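3-carboxy-cis,cis-muconate cycloisomerase (Pseudomonas putida, PDB 1RE5) is a cycloisomerase of the fumarase/aspartase (lyase) superfamily, a predominantly helical protein assembled from four chains. Local coordinates at residues Gly27-Glu32 with Lys83-Val88; Ala34-Glu39 with Ala51-Ala56; Gly130-Thr135 with Gly171-His176; Ser137-Lys142 with Glu346-Asp351. All coordinates share one frame; numbering follows the deposited sequence.

Interaction 1 (Gly27-Glu32 with Lys83-Val88)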
loop_
_atom_site.group_PDB
_atom_site.type_symbol
_atom_site.label_atom_id
_atom_site.label_comp_id
_atom_site.label_asym_id
_atom_site.label_seq_id
_atom_site.Cartn_x
_atom_site.Cartn_y
_atom_site.Cartn_z
ATOM N N GLY D 27 23.769 17.875 -6.267
ATOM C CA GLY D 27 23.093 18.413 -5.099
ATOM C C GLY D 27 24.008 18.408 -3.886
ATOM O O GLY D 27 24.125 19.409 -3.182
ATOM N N MET D 28 24.669 17.279 -3.642
ATOM C CA MET D 28 25.568 17.156 -2.503
ATOM C C MET D 28 26.806 18.048 -2.651
ATOM O O MET D 28 27.234 18.705 -1.694
ATOM C CB MET D 28 25.981 15.692 -2.313
ATOM C CG MET D 28 24.845 14.802 -1.855
ATOM S SD MET D 28 25.349 13.110 -1.537
ATOM C CE MET D 28 25.226 12.368 -3.151
ATOM N N LEU D 29 27.380 18.080 -3.846
ATOM C CA LEU D 29 28.540 18.921 -4.076
ATOM C C LEU D 29 28.157 20.381 -3.831
ATOM O O LEU D 29 28.925 21.133 -3.221
ATOM C CB LEU D 29 29.060 18.724 -5.497
ATOM C CG LEU D 29 29.600 17.307 -5.707
ATOM C CD1 LEU D 29 29.921 17.070 -7.185
ATOM C CD2 LEU D 29 30.821 17.103 -4.830
ATOM N N ASP D 30 26.972 20.774 -4.293
ATOM C CA ASP D 30 26.490 22.142 -4.089
ATOM C C ASP D 30 26.494 22.456 -2.597
ATOM O O ASP D 30 26.811 23.578 -2.171
ATOM C CB ASP D 30 25.067 22.294 -4.632
ATOM C CG ASP D 30 25.037 22.543 -6.128
ATOM O OD1 ASP D 30 26.012 22.173 -6.829
ATOM O OD2 ASP D 30 24.027 23.105 -6.603
ATOM N N PHE D 31 26.132 21.452 -1.805
ATOM C CA PHE D 31 26.106 21.600 -0.362
ATOM C C PHE D 31 27.525 21.826 0.156
ATOM O O PHE D 31 27.765 22.761 0.922
ATOM C CB PHE D 31 25.528 20.348 0.291
ATOM C CG PHE D 31 25.689 20.323 1.785
ATOM C CD1 PHE D 31 24.872 21.111 2.602
ATOM C CD2 PHE D 31 26.687 19.542 2.374
ATOM C CE1 PHE D 31 25.040 21.122 3.977
ATOM C CE2 PHE D 31 26.865 19.548 3.757
ATOM C CZ PHE D 31 26.038 20.341 4.562
ATOM N N GLU D 32 28.455 20.968 -0.267
ATOM C CA GLU D 32 29.857 21.064 0.156
ATOM C C GLU D 32 30.478 22.430 -0.140
ATOM O O GLU D 32 31.098 23.050 0.736
ATOM C CB GLU D 32 30.679 19.961 -0.515
ATOM C CG GLU D 32 30.266 18.556 -0.072
ATOM C CD GLU D 32 30.361 18.358 1.445
ATOM O OE1 GLU D 32 29.722 17.426 1.971
ATOM O OE2 GLU D 32 31.078 19.127 2.117
ATOM N N LYS D 83 35.053 11.591 0.310
ATOM C CA LYS D 83 36.406 11.061 0.182
ATOM C C LYS D 83 36.945 11.346 -1.224
ATOM O O LYS D 83 38.069 11.811 -1.385
ATOM C CB LYS D 83 36.414 9.553 0.439
ATOM C CG LYS D 83 37.796 8.923 0.399
ATOM C CD LYS D 83 37.719 7.426 0.699
ATOM C CE LYS D 83 39.101 6.781 0.813
ATOM N NZ LYS D 83 39.891 7.362 1.940
ATOM N N ALA D 84 36.136 11.075 -2.240
ATOM C CA ALA D 84 36.549 11.304 -3.615
ATOM C C ALA D 84 36.784 12.792 -3.854
ATOM O O ALA D 84 37.678 13.176 -4.612
ATOM C CB ALA D 84 35.486 10.776 -4.584
ATOM N N LEU D 85 35.972 13.629 -3.218
ATOM C CA LEU D 85 36.119 15.069 -3.372
ATOM C C LEU D 85 37.476 15.473 -2.791
ATOM O O LEU D 85 38.229 16.232 -3.405
ATOM C CB LEU D 85 34.990 15.802 -2.636
ATOM C CG LEU D 85 35.086 17.328 -2.518
ATOM C CD1 LEU D 85 35.207 17.969 -3.890
ATOM C CD2 LEU D 85 33.853 17.849 -1.802
ATOM N N GLY D 86 37.783 14.949 -1.607
ATOM C CA GLY D 86 39.045 15.261 -0.966
ATOM C C GLY D 86 40.247 14.894 -1.825
ATOM O O GLY D 86 41.199 15.675 -1.917
ATOM N N LYS D 87 40.202 13.719 -2.456
ATOM C CA LYS D 87 41.299 13.259 -3.306
ATOM C C LYS D 87 41.460 14.104 -4.573
ATOM O O LYS D 87 42.503 14.057 -5.228
ATOM C CB LYS D 87 41.102 11.790 -3.673
ATOM N N VAL D 88 40.433 14.877 -4.917
ATOM C CA VAL D 88 40.490 15.729 -6.104
ATOM C C VAL D 88 41.075 17.079 -5.715
ATOM O O VAL D 88 41.827 17.693 -6.474
ATOM C CB VAL D 88 39.078 15.943 -6.728
ATOM C CG1 VAL D 88 39.115 17.080 -7.749
ATOM C CG2 VAL D 88 38.612 14.665 -7.415
#
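Leu-85 pushes one methyl, CD2, into the groove between Leu-29 and Glu-32 of the facing helix. The evidence for its central role is the buried area: of 98 Å² shared by the two segments, Leu-85 supplies 52 Å², with Leu-29 and Glu-32 each giving less than half of that. The tighter part lies at Glu-32, where CB and CG are both 4.0 Å from Leu-85 CD2. Here the aliphatic base of the glutamate, not its carboxylate, makes the contact. A bend at chi2 (-57°) turns the acid group away from the direction set by CB and CG, and OE1 lies in the plane of the Phe-31 ring at its edge, within Glu-32's own helix. Leu-29 is more loosely engaged: its CD2 stops 4.3 Å from Leu-85 CD2, a methyl-to-methyl approach. Leu-85 reaches across because its CG stands anti to the backbone N (chi1 172°), which carries the branch outward from the helix. The backbones remain well apart, with 8.5 Å between Leu-29 CA and Leu-85 CA, their nearest pair, and the contact is entirely van der Waals. The solvent side is limited to residues such as Lys-83, exposed on one helix, and Asp-30, partly exposed on the other, its OD1 hydrogen-bonded to Gln-26 NE2. The contact joins helix 21-40 to helix 78-92. Tyr-62 and Val-100 also pack on Leu-85, while helix 106-142 lies against Phe-31 through Ala-109 and Thr-112.

Interaction 2 (Ala34-Glu39 with Ala51-Ala56)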
loop_
_atom_site.group_PDB
_atom_site.type_symbol
_atom_site.label_atom_id
_atom_site.label_comp_id
_atom_site.label_asym_id
_atom_site.label_seq_id
_atom_site.Cartn_x
_atom_site.Cartn_y
_atom_site.Cartn_z
ATOM N N ALA D 34 28.896 25.261 -0.796
ATOM C CA ALA D 34 28.212 26.237 0.041
ATOM C C ALA D 34 28.710 26.196 1.498
ATOM O O ALA D 34 28.784 27.235 2.161
ATOM C CB ALA D 34 26.713 25.988 -0.008
ATOM N N LEU D 35 29.049 24.999 1.987
ATOM C CA LEU D 35 29.525 24.803 3.367
ATOM C C LEU D 35 30.827 25.567 3.588
ATOM O O LEU D 35 30.944 26.363 4.521
ATOM C CB LEU D 35 29.782 23.314 3.654
ATOM C CG LEU D 35 29.425 22.722 5.033
ATOM C CD1 LEU D 35 30.413 21.631 5.357
ATOM C CD2 LEU D 35 29.460 23.758 6.132
ATOM N N ALA D 36 31.809 25.303 2.728
ATOM C CA ALA D 36 33.109 25.959 2.804
ATOM C C ALA D 36 32.930 27.485 2.799
ATOM O O ALA D 36 33.490 28.208 3.632
ATOM C CB ALA D 36 33.973 25.521 1.623
ATOM N N ARG D 37 32.130 27.955 1.852
ATOM C CA ARG D 37 31.840 29.370 1.695
ATOM C C ARG D 37 31.289 29.958 3.000
ATOM O O ARG D 37 31.755 30.997 3.478
ATOM C CB ARG D 37 30.816 29.534 0.574
ATOM C CG ARG D 37 30.950 30.783 -0.265
ATOM C CD ARG D 37 29.919 30.740 -1.384
ATOM N NE ARG D 37 30.061 29.535 -2.201
ATOM C CZ ARG D 37 29.044 28.871 -2.759
ATOM N NH1 ARG D 37 27.791 29.288 -2.590
ATOM N NH2 ARG D 37 29.280 27.787 -3.494
ATOM N N ALA D 38 30.307 29.284 3.587
ATOM C CA ALA D 38 29.679 29.777 4.807
ATOM C C ALA D 38 30.589 29.733 6.016
ATOM O O ALA D 38 30.514 30.597 6.886
ATOM C CB ALA D 38 28.393 28.994 5.098
ATOM N N GLU D 39 31.446 28.727 6.086
ATOM C CA GLU D 39 32.335 28.615 7.231
ATOM C C GLU D 39 33.512 29.580 7.105
ATOM O O GLU D 39 34.076 30.026 8.113
ATOM C CB GLU D 39 32.815 27.167 7.379
ATOM C CG GLU D 39 31.667 26.196 7.600
ATOM C CD GLU D 39 32.130 24.783 7.867
ATOM O OE1 GLU D 39 32.909 24.240 7.048
ATOM O OE2 GLU D 39 31.705 24.210 8.894
ATOM N N ALA D 51 37.995 28.487 -2.695
ATOM C CA ALA D 51 38.148 28.465 -4.143
ATOM C C ALA D 51 38.531 27.070 -4.639
ATOM O O ALA D 51 38.040 26.621 -5.672
ATOM C CB ALA D 51 39.202 29.480 -4.562
ATOM N N ALA D 52 39.410 26.391 -3.904
ATOM C CA ALA D 52 39.854 25.046 -4.280
ATOM C C ALA D 52 38.683 24.066 -4.292
ATOM O O ALA D 52 38.501 23.301 -5.242
ATOM C CB ALA D 52 40.922 24.558 -3.309
ATOM N N ILE D 53 37.899 24.105 -3.220
ATOM C CA ILE D 53 36.736 23.250 -3.064
ATOM C C ILE D 53 35.703 23.469 -4.175
ATOM O O ILE D 53 35.312 22.516 -4.852
ATOM C CB ILE D 53 36.091 23.490 -1.686
ATOM C CG1 ILE D 53 37.041 22.989 -0.596
ATOM C CG2 ILE D 53 34.738 22.796 -1.601
ATOM C CD1 ILE D 53 36.610 23.342 0.814
ATOM N N GLU D 54 35.268 24.712 -4.371
ATOM C CA GLU D 54 34.281 25.015 -5.408
ATOM C C GLU D 54 34.693 24.488 -6.777
ATOM O O GLU D 54 33.849 24.076 -7.573
ATOM C CB GLU D 54 34.046 26.518 -5.511
ATOM C CG GLU D 54 33.496 27.136 -4.253
ATOM C CD GLU D 54 33.184 28.611 -4.422
ATOM O OE1 GLU D 54 34.088 29.368 -4.842
ATOM O OE2 GLU D 54 32.034 29.011 -4.130
ATOM N N ALA D 55 35.992 24.500 -7.049
ATOM C CA ALA D 55 36.517 24.025 -8.324
ATOM C C ALA D 55 36.301 22.530 -8.492
ATOM O O ALA D 55 36.200 22.030 -9.610
ATOM C CB ALA D 55 38.001 24.343 -8.419
ATOM N N ALA D 56 36.239 21.814 -7.375
ATOM C CA ALA D 56 36.053 20.370 -7.410
ATOM C C ALA D 56 34.592 19.940 -7.221
ATOM O O ALA D 56 34.268 18.761 -7.345
ATOM C CB ALA D 56 36.933 19.719 -6.353
#
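Arg-37 and Glu-54 form a salt bridge in which a single carboxylate oxygen, OE2, receives two donors. Arg-37 NE lies 2.8 Å from Glu-54 OE2, and Arg-37 NH2 is 3.1 Å from the same Glu-54 OE2. Both hydrogen bonds are weak because they are bent, with N-H...O angles of 129° and 122°. Both donors share OE2, and the guanidinium and carboxylate planes are 50° apart, so this is not a flat pairing through both oxygens; attraction between the charges probably contributes more than bond directionality. A bend at chi3 folds the arginine back along its own helix, so that Ala-34 CA sits 3.9 Å above the guanidinium plane, over its centre. Glu-54 is extended beyond CG and meets the arginine chain at about a right angle. Next to this partly exposed bridge the contact turns apolar: Ala-36 CB touches Ile-53 CD1 at 3.5 Å, and the two residues have the nearest CA atoms, 7.4 Å apart. In the backbone, Ala-38 N and Glu-39 N bond to Ala-34 O and Leu-35 O, while Ala-38 O and Ala-56 O have side-chain partners, Ser-41 OG and Tyr-62 OH. The contact brings together the consecutive helices 21-40 and 47-56. Helix 206-217 covers Ala-34 and Ala-38 of the first, and helix 78-92 lies against the second, where Ile-89 meets Ile-53.

Interaction 3 (Gly130-Thr135 with Gly171-His176)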
loop_
_atom_site.group_PDB
_atom_site.type_symbol
_atom_site.label_atom_id
_atom_site.label_comp_id
_atom_site.label_asym_id
_atom_site.label_seq_id
_atom_site.Cartn_x
_atom_site.Cartn_y
_atom_site.Cartn_z
ATOM N N GLY D 130 0.480 24.805 -14.023
ATOM C CA GLY D 130 -0.080 26.067 -14.480
ATOM C C GLY D 130 -0.385 26.014 -15.966
ATOM O O GLY D 130 -1.431 26.470 -16.429
ATOM N N LYS D 131 0.534 25.444 -16.730
ATOM C CA LYS D 131 0.329 25.328 -18.164
ATOM C C LYS D 131 -0.927 24.470 -18.415
ATOM O O LYS D 131 -1.850 24.892 -19.106
ATOM C CB LYS D 131 1.569 24.699 -18.801
ATOM C CG LYS D 131 1.517 24.543 -20.307
ATOM C CD LYS D 131 2.776 23.837 -20.814
ATOM C CE LYS D 131 2.938 22.443 -20.174
ATOM N NZ LYS D 131 4.272 21.800 -20.445
ATOM N N LEU D 132 -0.965 23.280 -17.826
ATOM C CA LEU D 132 -2.099 22.381 -17.970
ATOM C C LEU D 132 -3.420 23.021 -17.527
ATOM O O LEU D 132 -4.440 22.865 -18.191
ATOM C CB LEU D 132 -1.849 21.094 -17.174
ATOM C CG LEU D 132 -2.942 20.015 -17.169
ATOM C CD1 LEU D 132 -3.169 19.441 -18.571
ATOM C CD2 LEU D 132 -2.533 18.928 -16.213
ATOM N N ALA D 133 -3.407 23.740 -16.412
ATOM C CA ALA D 133 -4.617 24.390 -15.926
ATOM C C ALA D 133 -5.104 25.443 -16.920
ATOM O O ALA D 133 -6.309 25.613 -17.113
ATOM C CB ALA D 133 -4.360 25.029 -14.571
ATOM N N ASP D 134 -4.167 26.149 -17.549
ATOM C CA ASP D 134 -4.522 27.171 -18.529
ATOM C C ASP D 134 -5.276 26.554 -19.695
ATOM O O ASP D 134 -6.416 26.939 -19.991
ATOM C CB ASP D 134 -3.273 27.885 -19.065
ATOM C CG ASP D 134 -2.830 29.057 -18.183
ATOM O OD1 ASP D 134 -3.707 29.770 -17.639
ATOM O OD2 ASP D 134 -1.602 29.279 -18.049
ATOM N N THR D 135 -4.642 25.577 -20.343
ATOM C CA THR D 135 -5.255 24.938 -21.495
ATOM C C THR D 135 -6.551 24.234 -21.137
ATOM O O THR D 135 -7.481 24.179 -21.950
ATOM C CB THR D 135 -4.296 23.930 -22.188
ATOM O OG1 THR D 135 -4.765 22.599 -21.976
ATOM C CG2 THR D 135 -2.894 24.062 -21.659
ATOM N N GLY D 171 -10.736 22.406 -11.383
ATOM C CA GLY D 171 -10.880 22.682 -9.969
ATOM C C GLY D 171 -9.848 21.957 -9.131
ATOM O O GLY D 171 -9.175 22.568 -8.316
ATOM N N ALA D 172 -9.724 20.649 -9.328
ATOM C CA ALA D 172 -8.776 19.853 -8.573
ATOM C C ALA D 172 -7.368 20.386 -8.759
ATOM O O ALA D 172 -6.640 20.555 -7.775
ATOM C CB ALA D 172 -8.840 18.406 -9.021
ATOM N N LEU D 173 -6.981 20.650 -10.008
ATOM C CA LEU D 173 -5.634 21.155 -10.290
ATOM C C LEU D 173 -5.336 22.477 -9.568
ATOM O O LEU D 173 -4.214 22.696 -9.087
ATOM C CB LEU D 173 -5.426 21.327 -11.799
ATOM C CG LEU D 173 -5.305 20.032 -12.610
ATOM C CD1 LEU D 173 -4.960 20.353 -14.044
ATOM C CD2 LEU D 173 -4.230 19.156 -12.021
ATOM N N THR D 174 -6.335 23.353 -9.495
ATOM C CA THR D 174 -6.171 24.625 -8.807
ATOM C C THR D 174 -5.864 24.377 -7.322
ATOM O O THR D 174 -4.970 24.998 -6.739
ATOM C CB THR D 174 -7.454 25.484 -8.917
ATOM O OG1 THR D 174 -7.707 25.782 -10.297
ATOM C CG2 THR D 174 -7.307 26.794 -8.123
ATOM N N ARG D 175 -6.613 23.466 -6.713
ATOM C CA ARG D 175 -6.410 23.136 -5.315
ATOM C C ARG D 175 -5.015 22.553 -5.078
ATOM O O ARG D 175 -4.450 22.706 -3.995
ATOM C CB ARG D 175 -7.466 22.137 -4.858
ATOM C CG ARG D 175 -8.722 22.754 -4.287
ATOM C CD ARG D 175 -9.810 21.696 -4.140
ATOM N NE ARG D 175 -10.740 21.781 -5.258
ATOM C CZ ARG D 175 -11.217 20.741 -5.918
ATOM N NH1 ARG D 175 -10.858 19.515 -5.583
ATOM N NH2 ARG D 175 -12.050 20.937 -6.923
ATOM N N HIS D 176 -4.452 21.882 -6.077
ATOM C CA HIS D 176 -3.126 21.303 -5.893
ATOM C C HIS D 176 -2.065 22.367 -5.993
ATOM O O HIS D 176 -1.039 22.292 -5.308
ATOM C CB HIS D 176 -2.861 20.202 -6.919
ATOM C CG HIS D 176 -3.795 19.046 -6.789
ATOM N ND1 HIS D 176 -4.080 18.189 -7.833
ATOM C CD2 HIS D 176 -4.560 18.640 -5.749
ATOM C CE1 HIS D 176 -4.985 17.309 -7.443
ATOM N NE2 HIS D 176 -5.293 17.561 -6.182
#
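Leu-173 meets Leu-132 and the backbone of Ala-133, and the residues around it on helix 162-187 serve other partners. Gly-171 opens the segment; its O accepts the backbone N of Arg-175 and lies 3.2 Å above that residue's guanidinium plane, toward the rim. Ala-172 packs against Gln-229 of the second subunit and Ser-246 of its own chain. Leu-173 then turns to helix 106-142: its CD1 is 3.6 Å from Leu-132 CD2, and the same Leu-173 CD1 is 3.7 Å from Leu-132 CG. The two side chains cross at about a right angle. With CG anti to N (chi1 179°), the Leu-132 branch extends from the helix to where Leu-173 CD1 lies. Ala-133 allows close backbones, with 6.6 Å between Ala-133 CA and Leu-173 CA, and Leu-173 CD1 lies 4.4 Å from Ala-133 N. Both helices belong to the long central bundle characteristic of the fumarase/aspartase superfamily, in which the bundles of four subunits pack together in the tetramer. Next comes Thr-174, whose OG1 bonds back to Leu-170 O instead of crossing. Arg-175 faces the second subunit, where NH1 forms a salt bridge with Asp-231 and NH2 another with Glu-223. Last, His-176 lays its ring over Ala-172 O, which stands 3.3 Å above the ring centre, while Leu-242 and Val-243 of helix 231-257 pack on the His-176 side chain.

Interaction 4 (Ser137-Lys142 with Glu346-Asp351)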
loop_
_atom_site.group_PDB
_atom_site.type_symbol
_atom_site.label_atom_id
_atom_site.label_comp_id
_atom_site.label_asym_id
_atom_site.label_seq_id
_atom_site.Cartn_x
_atom_site.Cartn_y
_atom_site.Cartn_z
ATOM N N SER D 137 -8.522 25.222 -18.859
ATOM C CA SER D 137 -9.434 26.332 -18.634
ATOM C C SER D 137 -10.115 26.759 -19.936
ATOM O O SER D 137 -11.314 27.023 -19.960
ATOM C CB SER D 137 -8.663 27.510 -18.054
ATOM O OG SER D 137 -9.481 28.659 -18.039
ATOM N N GLN D 138 -9.342 26.829 -21.015
ATOM C CA GLN D 138 -9.872 27.224 -22.311
ATOM C C GLN D 138 -10.861 26.196 -22.853
ATOM O O GLN D 138 -11.951 26.540 -23.298
ATOM C CB GLN D 138 -8.726 27.409 -23.296
ATOM C CG GLN D 138 -7.736 28.455 -22.873
ATOM C CD GLN D 138 -6.827 28.875 -24.003
ATOM O OE1 GLN D 138 -5.949 29.717 -23.820
ATOM N NE2 GLN D 138 -7.036 28.298 -25.189
ATOM N N GLN D 139 -10.460 24.932 -22.822
ATOM C CA GLN D 139 -11.313 23.839 -23.274
ATOM C C GLN D 139 -12.626 23.840 -22.479
ATOM O O GLN D 139 -13.693 23.630 -23.033
ATOM C CB GLN D 139 -10.594 22.502 -23.084
ATOM C CG GLN D 139 -9.302 22.361 -23.865
ATOM C CD GLN D 139 -9.532 22.159 -25.349
ATOM O OE1 GLN D 139 -8.623 21.767 -26.074
ATOM N NE2 GLN D 139 -10.750 22.424 -25.811
ATOM N N ALA D 140 -12.544 24.074 -21.176
ATOM C CA ALA D 140 -13.741 24.113 -20.347
ATOM C C ALA D 140 -14.689 25.168 -20.908
ATOM O O ALA D 140 -15.862 24.905 -21.143
ATOM C CB ALA D 140 -13.371 24.451 -18.901
ATOM N N LEU D 141 -14.172 26.370 -21.122
ATOM C CA LEU D 141 -14.985 27.446 -21.670
ATOM C C LEU D 141 -15.498 27.094 -23.055
ATOM O O LEU D 141 -16.682 27.236 -23.337
ATOM C CB LEU D 141 -14.179 28.740 -21.755
ATOM C CG LEU D 141 -13.897 29.464 -20.439
ATOM C CD1 LEU D 141 -12.898 30.586 -20.694
ATOM C CD2 LEU D 141 -15.198 29.993 -19.852
ATOM N N LYS D 142 -14.597 26.644 -23.919
ATOM C CA LYS D 142 -14.955 26.278 -25.281
ATOM C C LYS D 142 -16.125 25.317 -25.344
ATOM O O LYS D 142 -16.989 25.459 -26.207
ATOM C CB LYS D 142 -13.766 25.656 -26.007
ATOM C CG LYS D 142 -14.104 25.117 -27.385
ATOM C CD LYS D 142 -12.841 24.831 -28.182
ATOM C CE LYS D 142 -13.155 24.350 -29.594
ATOM N NZ LYS D 142 -11.921 24.127 -30.387
ATOM N N GLU D 346 -4.722 19.558 -24.673
ATOM C CA GLU D 346 -4.733 20.571 -25.708
ATOM C C GLU D 346 -5.086 20.047 -27.076
ATOM O O GLU D 346 -5.357 20.826 -27.984
ATOM C CB GLU D 346 -3.385 21.281 -25.768
ATOM C CG GLU D 346 -2.308 20.506 -26.484
ATOM C CD GLU D 346 -0.943 21.109 -26.254
ATOM O OE1 GLU D 346 -0.825 22.356 -26.329
ATOM O OE2 GLU D 346 0.008 20.336 -26.002
ATOM N N GLY D 347 -5.115 18.733 -27.237
ATOM C CA GLY D 347 -5.419 18.211 -28.547
ATOM C C GLY D 347 -6.554 17.226 -28.668
ATOM O O GLY D 347 -6.702 16.617 -29.727
ATOM N N MET D 348 -7.382 17.060 -27.645
ATOM C CA MET D 348 -8.431 16.072 -27.809
ATOM C C MET D 348 -9.494 16.485 -28.803
ATOM O O MET D 348 -9.807 17.660 -28.938
ATOM C CB MET D 348 -9.041 15.649 -26.461
ATOM C CG MET D 348 -9.009 16.674 -25.390
ATOM S SD MET D 348 -10.267 17.853 -25.669
ATOM C CE MET D 348 -11.625 17.079 -24.748
ATOM N N GLU D 349 -10.000 15.481 -29.518
ATOM C CA GLU D 349 -11.024 15.628 -30.546
ATOM C C GLU D 349 -12.400 15.344 -29.986
ATOM O O GLU D 349 -12.617 14.298 -29.368
ATOM C CB GLU D 349 -10.764 14.644 -31.681
ATOM C CG GLU D 349 -9.469 14.875 -32.435
ATOM C CD GLU D 349 -9.176 13.762 -33.411
ATOM O OE1 GLU D 349 -10.045 13.476 -34.268
ATOM O OE2 GLU D 349 -8.079 13.171 -33.318
ATOM N N VAL D 350 -13.339 16.252 -30.227
ATOM C CA VAL D 350 -14.684 16.063 -29.729
ATOM C C VAL D 350 -15.656 15.774 -30.865
ATOM O O VAL D 350 -15.533 16.326 -31.952
ATOM C CB VAL D 350 -15.157 17.308 -28.952
ATOM C CG1 VAL D 350 -16.572 17.101 -28.447
ATOM C CG2 VAL D 350 -14.212 17.587 -27.788
ATOM N N ASP D 351 -16.608 14.880 -30.612
ATOM C CA ASP D 351 -17.638 14.535 -31.587
ATOM C C ASP D 351 -18.988 14.857 -30.928
ATOM O O ASP D 351 -19.658 13.983 -30.357
ATOM C CB ASP D 351 -17.578 13.055 -31.951
ATOM C CG ASP D 351 -18.527 12.693 -33.103
ATOM O OD1 ASP D 351 -19.514 13.429 -33.349
ATOM O OD2 ASP D 351 -18.293 11.655 -33.761
#
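Gln-139 directs its side chain at the backbone of Glu-346 and the sulfur of Met-348. The orientation of its terminal amide is doubtful, so CD is the safer marker: Gln-139 CD lies 4.4 Å from Met-348 SD and 5.1 Å from Glu-346 O. The first separation indicates loose van der Waals packing; the second makes the Glu-346 backbone only a near neighbour. A bend at chi2 (-74°) curls the glutamine so that its end faces the other segment. Met-348 is likewise folded, and a bend at chi2 (77°) brings SD to the glutamine's side. Glu-346 behaves differently: its backbone lies near the glutamine amide, while its carboxylate leads away. The contact lies at the surface, near the C-terminal end of helix 319-347 of the central bundle, where the chain straightens into strand 349-350. That short strand pairs antiparallel with strand 265-266, Glu-349 bonding to Phe-266 through the backbone. Asp-351 next forms the N-cap of helix 352-359, its OD1 accepting Arg-354 N. On the other segment, Gln-139 also packs on Leu-166 of helix 162-187, and Ala-140, on a different side of helix 106-142, meets Val-438 of helix 434-449.

The four contacts fall into two groups. Interactions 1 and 2 share helix 21-40, have centres 9 Å apart, and touch where Ala-56 packs on Leu-85 and Val-88; along the chain, interaction 2 is nested inside interaction 1. Interactions 3 and 4 share helix 106-142, with centres 14 Å apart, and their segments alternate in sequence, so that helix holds first helix 162-187 and then the distant end of helix 319-347. The groups come in series, and about 50 Å separates the centres of interactions 1 and 4, on opposite sides of the chain's centre. The chain is thus elongated: one group lies among the helices at one end of the chain, the other in the long bundle.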